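Local coordinates for Lmo1499 protein (Listeria monocytogenes, PDB 4IIW), which probably acts as a membrane-anchored lytic transglycosylase that cleaves nascent peptidoglycan strands endolytically and so ends their elongation, at residues S227-E232 with M241-F246; Y247-K252 with Y316-A321. All coordinates share one frame; numbering follows the deposited sequence.

Contact 1. Residues S227-E232 with M241-F246; sequences SIIEKE and MIASVF
The phenyl ring of F246 is the main bump on helix 239-251, and I228 and E232, one turn apart on helix 219-232, form the hollow that receives it. I228 lies over one ring face: its CD1 is 4.1 Å from the ring centroid and only 18° off the normal, a CH-pi contact. CG1 of I228 sits between its own backbone N and carbonyl carbon (chi1 67°), and from there the extended branch runs across CE2 and CD2 of the ring. Near the ring plane the neighbours are different: CG of E232 approaches F246 CZ at 4.2 Å, while I229 CG1 borders the edge at CD2.

These are two consecutive helices of the YceG-like (MltG) family, joined by a short connection and packed at a steep angle, their axes 9.8 Å apart at closest approach and inclined at 128°, with apolar side chains making the join. A243 supplies the shallow place in the second helix. I229 fills it with CD1, which reaches A243 CB, and A307 and A308 of helix 302-309 cover I229 further. Just before the alanine, I242 forms a second bump, with CD1 set 3.9 Å from E232 O and CG2 facing I229 CG2. The carboxylate of E232, a residue predicted to be important for catalysis, turns elsewhere, its OE2 hydrogen-bonded to T258 OG1.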
loop_
_atom_site.group_PDB
_atom_site.type_symbol
_atom_site.label_atom_id
_atom_site.label_comp_id
_atom_site.label_asym_id
_atom_site.label_seq_id
_atom_site.Cartn_x
_atom_site.Cartn_y
_atom_site.Cartn_z
ATOM N N SER B 227 -25.195 -14.420 50.920
ATOM C CA SER B 227 -25.080 -13.703 49.645
ATOM C C SER B 227 -25.282 -12.191 49.744
ATOM O O SER B 227 -24.546 -11.424 49.099
ATOM C CB SER B 227 -26.037 -14.265 48.587
ATOM O OG SER B 227 -27.372 -14.052 48.964
ATOM N N ILE B 228 -26.280 -11.749 50.514
ATOM C CA ILE B 228 -26.507 -10.313 50.630
ATOM C C ILE B 228 -25.330 -9.695 51.380
ATOM O O ILE B 228 -24.986 -8.526 51.142
ATOM C CB ILE B 228 -27.878 -9.944 51.236
ATOM C CG1 ILE B 228 -28.007 -10.345 52.690
ATOM C CG2 ILE B 228 -28.991 -10.607 50.463
ATOM C CD1 ILE B 228 -29.359 -9.941 53.288
ATOM N N ILE B 229 -24.701 -10.484 52.262
ATOM C CA ILE B 229 -23.505 -10.030 52.993
ATOM C C ILE B 229 -22.337 -9.949 52.017
ATOM O O ILE B 229 -21.591 -8.968 52.026
ATOM C CB ILE B 229 -23.110 -10.959 54.189
ATOM C CG1 ILE B 229 -24.193 -10.978 55.273
ATOM C CG2 ILE B 229 -21.830 -10.494 54.840
ATOM C CD1 ILE B 229 -23.942 -12.017 56.385
ATOM N N GLU B 230 -22.195 -10.975 51.170
ATOM C CA GLU B 230 -21.106 -11.024 50.175
ATOM C C GLU B 230 -21.102 -9.809 49.234
ATOM O O GLU B 230 -20.093 -9.128 49.118
ATOM C CB GLU B 230 -21.177 -12.301 49.335
ATOM C CG GLU B 230 -19.980 -12.510 48.385
ATOM C CD GLU B 230 -18.720 -12.992 49.096
ATOM O OE1 GLU B 230 -18.849 -13.621 50.164
ATOM O OE2 GLU B 230 -17.594 -12.773 48.575
ATOM N N LYS B 231 -22.233 -9.531 48.586
ATOM C CA LYS B 231 -22.308 -8.419 47.638
ATOM C C LYS B 231 -22.173 -7.031 48.279
ATOM O O LYS B 231 -21.921 -6.064 47.571
ATOM C CB LYS B 231 -23.604 -8.466 46.809
ATOM C CG LYS B 231 -23.818 -9.722 45.969
ATOM C CD LYS B 231 -22.647 -10.052 45.058
ATOM C CE LYS B 231 -22.316 -8.946 44.054
ATOM N NZ LYS B 231 -21.099 -9.300 43.233
ATOM N N GLU B 232 -22.333 -6.924 49.598
ATOM C CA GLU B 232 -22.220 -5.619 50.285
ATOM C C GLU B 232 -20.845 -5.320 50.904
ATOM O O GLU B 232 -20.620 -4.222 51.393
ATOM C CB GLU B 232 -23.303 -5.476 51.371
ATOM C CG GLU B 232 -24.714 -5.151 50.859
ATOM C CD GLU B 232 -24.888 -3.692 50.416
ATOM O OE1 GLU B 232 -23.909 -3.079 49.934
ATOM O OE2 GLU B 232 -26.018 -3.157 50.540
HETATM N N MSE B 241 -20.256 -7.258 61.097
HETATM C CA MSE B 241 -21.027 -6.061 61.436
HETATM C C MSE B 241 -22.107 -5.890 60.393
HETATM O O MSE B 241 -23.245 -5.569 60.716
HETATM C CB MSE B 241 -20.168 -4.791 61.484
HETATM C CG MSE B 241 -19.443 -4.538 62.793
HETATM SE SE MSE B 241 -20.679 -4.246 64.266
HETATM C CE MSE B 241 -19.329 -3.844 65.627
ATOM N N ILE B 242 -21.757 -6.095 59.134
ATOM C CA ILE B 242 -22.752 -6.019 58.084
ATOM C C ILE B 242 -23.872 -6.996 58.415
ATOM O O ILE B 242 -25.055 -6.656 58.335
ATOM C CB ILE B 242 -22.170 -6.361 56.721
ATOM C CG1 ILE B 242 -21.204 -5.262 56.279
ATOM C CG2 ILE B 242 -23.281 -6.513 55.682
ATOM C CD1 ILE B 242 -20.426 -5.603 54.987
ATOM N N ALA B 243 -23.499 -8.205 58.809
ATOM C CA ALA B 243 -24.498 -9.197 59.163
ATOM C C ALA B 243 -25.371 -8.723 60.329
ATOM O O ALA B 243 -26.589 -8.894 60.295
ATOM C CB ALA B 243 -23.848 -10.528 59.486
ATOM N N SER B 244 -24.776 -8.099 61.342
ATOM C CA SER B 244 -25.560 -7.668 62.496
ATOM C C SER B 244 -26.591 -6.626 62.115
ATOM O O SER B 244 -27.689 -6.623 62.657
ATOM C CB SER B 244 -24.683 -7.128 63.611
ATOM O OG SER B 244 -24.142 -5.879 63.266
ATOM N N VAL B 245 -26.242 -5.735 61.192
ATOM C CA VAL B 245 -27.194 -4.729 60.746
ATOM C C VAL B 245 -28.414 -5.426 60.180
ATOM O O VAL B 245 -29.545 -5.151 60.584
ATOM C CB VAL B 245 -26.630 -3.827 59.655
ATOM C CG1 VAL B 245 -27.748 -3.067 58.982
ATOM C CG2 VAL B 245 -25.595 -2.880 60.225
ATOM N N PHE B 246 -28.185 -6.348 59.255
ATOM C CA PHE B 246 -29.293 -7.039 58.634
ATOM C C PHE B 246 -30.146 -7.770 59.655
ATOM O O PHE B 246 -31.367 -7.636 59.642
ATOM C CB PHE B 246 -28.835 -7.972 57.530
ATOM C CG PHE B 246 -28.282 -7.262 56.317
ATOM C CD1 PHE B 246 -28.929 -6.154 55.783
ATOM C CD2 PHE B 246 -27.169 -7.752 55.655
ATOM C CE1 PHE B 246 -28.438 -5.513 54.653
ATOM C CE2 PHE B 246 -26.690 -7.126 54.522
ATOM C CZ PHE B 246 -27.331 -5.997 54.024
#

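Contact 2. Residues Y247-K252 with Y316-A321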
loop_
_atom_site.group_PDB
_atom_site.type_symbol
_atom_site.label_atom_id
_atom_site.label_comp_id
_atom_site.label_asym_id
_atom_site.label_seq_id
_atom_site.Cartn_x
_atom_site.Cartn_y
_atom_site.Cartn_z
ATOM N N TYR B 247 -29.530 -8.521 60.555
ATOM C CA TYR B 247 -30.331 -9.197 61.566
ATOM C C TYR B 247 -31.127 -8.168 62.390
ATOM O O TYR B 247 -32.324 -8.353 62.643
ATOM C CB TYR B 247 -29.491 -10.136 62.444
ATOM C CG TYR B 247 -29.096 -11.420 61.723
ATOM C CD1 TYR B 247 -30.058 -12.367 61.375
ATOM C CD2 TYR B 247 -27.766 -11.699 61.407
ATOM C CE1 TYR B 247 -29.711 -13.548 60.710
ATOM C CE2 TYR B 247 -27.407 -12.884 60.752
ATOM C CZ TYR B 247 -28.388 -13.797 60.405
ATOM O OH TYR B 247 -28.053 -14.967 59.751
ATOM N N ASN B 248 -30.483 -7.069 62.765
ATOM C CA ASN B 248 -31.157 -6.040 63.544
ATOM C C ASN B 248 -32.384 -5.535 62.816
ATOM O O ASN B 248 -33.464 -5.433 63.412
ATOM C CB ASN B 248 -30.227 -4.872 63.865
ATOM C CG ASN B 248 -29.170 -5.225 64.888
ATOM O OD1 ASN B 248 -29.204 -6.292 65.487
ATOM N ND2 ASN B 248 -28.232 -4.309 65.110
ATOM N N ARG B 249 -32.231 -5.236 61.529
ATOM C CA ARG B 249 -33.360 -4.743 60.729
ATOM C C ARG B 249 -34.474 -5.782 60.668
ATOM O O ARG B 249 -35.674 -5.472 60.797
ATOM C CB ARG B 249 -32.920 -4.389 59.307
ATOM C CG ARG B 249 -32.012 -3.180 59.236
ATOM C CD ARG B 249 -31.974 -2.588 57.837
ATOM N NE ARG B 249 -31.358 -1.262 57.839
ATOM C CZ ARG B 249 -31.521 -0.346 56.881
ATOM N NH1 ARG B 249 -32.300 -0.585 55.828
ATOM N NH2 ARG B 249 -30.923 0.834 56.991
ATOM N N LEU B 250 -34.050 -7.020 60.482
ATOM C CA LEU B 250 -34.949 -8.133 60.357
ATOM C C LEU B 250 -35.790 -8.254 61.644
ATOM O O LEU B 250 -37.024 -8.329 61.581
ATOM C CB LEU B 250 -34.109 -9.379 60.081
ATOM C CG LEU B 250 -34.607 -10.447 59.127
ATOM C CD1 LEU B 250 -35.093 -9.817 57.844
ATOM C CD2 LEU B 250 -33.463 -11.435 58.849
ATOM N N ALA B 251 -35.130 -8.210 62.803
ATOM C CA ALA B 251 -35.821 -8.326 64.098
ATOM C C ALA B 251 -36.722 -7.128 64.409
ATOM O O ALA B 251 -37.657 -7.249 65.193
ATOM C CB ALA B 251 -34.812 -8.510 65.236
ATOM N N LYS B 252 -36.436 -5.997 63.763
ATOM C CA LYS B 252 -37.128 -4.725 63.977
ATOM C C LYS B 252 -38.176 -4.459 62.856
ATOM O O LYS B 252 -38.752 -3.381 62.785
ATOM C CB LYS B 252 -36.066 -3.612 63.917
ATOM C CG LYS B 252 -36.048 -2.596 65.043
ATOM C CD LYS B 252 -35.213 -3.107 66.225
ATOM C CE LYS B 252 -35.202 -2.093 67.347
ATOM N NZ LYS B 252 -34.365 -2.497 68.505
ATOM N N TYR B 316 -26.262 -1.320 65.578
ATOM C CA TYR B 316 -26.191 -0.636 64.289
ATOM C C TYR B 316 -27.334 -1.073 63.375
ATOM O O TYR B 316 -27.675 -2.243 63.314
ATOM C CB TYR B 316 -24.818 -0.845 63.631
ATOM C CG TYR B 316 -23.659 -0.361 64.499
ATOM C CD1 TYR B 316 -23.453 1.001 64.729
ATOM C CD2 TYR B 316 -22.767 -1.264 65.079
ATOM C CE1 TYR B 316 -22.399 1.447 65.523
ATOM C CE2 TYR B 316 -21.705 -0.823 65.876
ATOM C CZ TYR B 316 -21.529 0.531 66.093
ATOM O OH TYR B 316 -20.480 0.966 66.878
ATOM N N LEU B 317 -27.939 -0.103 62.698
ATOM C CA LEU B 317 -29.055 -0.350 61.788
ATOM C C LEU B 317 -28.800 0.209 60.383
ATOM O O LEU B 317 -29.618 0.004 59.483
ATOM C CB LEU B 317 -30.336 0.279 62.351
ATOM C CG LEU B 317 -30.832 -0.233 63.709
ATOM C CD1 LEU B 317 -32.039 0.556 64.190
ATOM C CD2 LEU B 317 -31.168 -1.700 63.611
ATOM N N TYR B 318 -27.688 0.923 60.197
ATOM C CA TYR B 318 -27.334 1.496 58.891
ATOM C C TYR B 318 -25.835 1.321 58.598
ATOM O O TYR B 318 -25.023 1.178 59.511
ATOM C CB TYR B 318 -27.671 2.991 58.852
ATOM C CG TYR B 318 -29.110 3.329 59.169
ATOM C CD1 TYR B 318 -30.060 3.463 58.158
ATOM C CD2 TYR B 318 -29.520 3.531 60.487
ATOM C CE1 TYR B 318 -31.385 3.768 58.452
ATOM C CE2 TYR B 318 -30.840 3.842 60.792
ATOM C CZ TYR B 318 -31.766 3.957 59.775
ATOM O OH TYR B 318 -33.069 4.261 60.093
ATOM N N PHE B 319 -25.471 1.329 57.325
ATOM C CA PHE B 319 -24.067 1.252 56.958
ATOM C C PHE B 319 -23.852 1.902 55.613
ATOM O O PHE B 319 -24.734 1.881 54.759
ATOM C CB PHE B 319 -23.543 -0.191 56.969
ATOM C CG PHE B 319 -24.176 -1.100 55.943
ATOM C CD1 PHE B 319 -23.646 -1.203 54.664
ATOM C CD2 PHE B 319 -25.270 -1.887 56.271
ATOM C CE1 PHE B 319 -24.211 -2.056 53.720
ATOM C CE2 PHE B 319 -25.839 -2.735 55.336
ATOM C CZ PHE B 319 -25.305 -2.820 54.056
ATOM N N LEU B 320 -22.683 2.509 55.450
ATOM C CA LEU B 320 -22.326 3.163 54.202
ATOM C C LEU B 320 -20.837 2.999 53.926
ATOM O O LEU B 320 -20.006 3.236 54.804
ATOM C CB LEU B 320 -22.679 4.650 54.249
ATOM C CG LEU B 320 -22.487 5.413 52.932
ATOM C CD1 LEU B 320 -23.353 4.809 51.824
ATOM C CD2 LEU B 320 -22.804 6.891 53.127
ATOM N N ALA B 321 -20.515 2.582 52.707
ATOM C CA ALA B 321 -19.136 2.414 52.287
ATOM C C ALA B 321 -18.755 3.615 51.437
ATOM O O ALA B 321 -19.514 4.004 50.546
ATOM C CB ALA B 321 -18.980 1.132 51.483
#
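R249 and N248, neighbours on the last turns of helix 239-251, hold the backbone that leads into strand 318-321, the first strand of the antiparallel hairpin it forms with 328-331. The junction is a helix end docked by side chains onto two carbonyls of the loop that leads into the strand, in a protein of the YceG-like family.

R249 can be followed outward from its backbone. With CG anti to the carbonyl carbon (chi1 -68°) and the chain extended as far as NE, the side chain carries its head to the strand entrance. CB only starts this course; CG and CD then pass L317 O at 4.0 and 3.9 Å. NE makes the first polar contact, a hydrogen bond of 2.7 Å to L317 O, nearly in line with the carbonyl bond. CZ follows, and NH2 bonds to the same oxygen at 2.9 Å, though more bent, with an N-H...O angle of 138°. NE and NH2 thus both point an N-H at one oxygen from the edge of the group, and the oxygen lies in the guanidinium plane, which restricts rotation of the group. NH1 serves other partners, R255 O and Q257 OE1, so all three nitrogens are engaged. The Y318 ring stands across the guanidinium, their planes 81° apart.

N248 works on the preceding carbonyl. Its ND2 donates to Y316 O at 2.8 Å, approaching 30° out of the carbonyl plane; its stronger partner is S314 O, just before the segment, so one amide nitrogen bridges two carbonyls of the loop before the strand. Between the two polar grips L317 brings its isobutyl group against the helix, where CD2 meets CB of N248 at 3.3 Å.

Helix 239-251 serves both contacts, contact 1 with its N-terminal half and contact 2 with its C-terminal turns. Contact 1 is buried and hydrocarbon-based, with no hydrogen bond between its segments; contact 2 lies at the surface and depends on side-chain donors to backbone carbonyls at the entrance of a strand. Where the two meet, F319 of the strand segment joins them: its CZ lies 3.8 Å from F246 CZ and 3.6 Å from E232 OE2. M241 SE and V245 CG1 likewise touch Y316 and L317. E232, predicted to be important for catalysis, is therefore bordered by elements of both contacts, and the side chain of R249 is about 9 Å from its own.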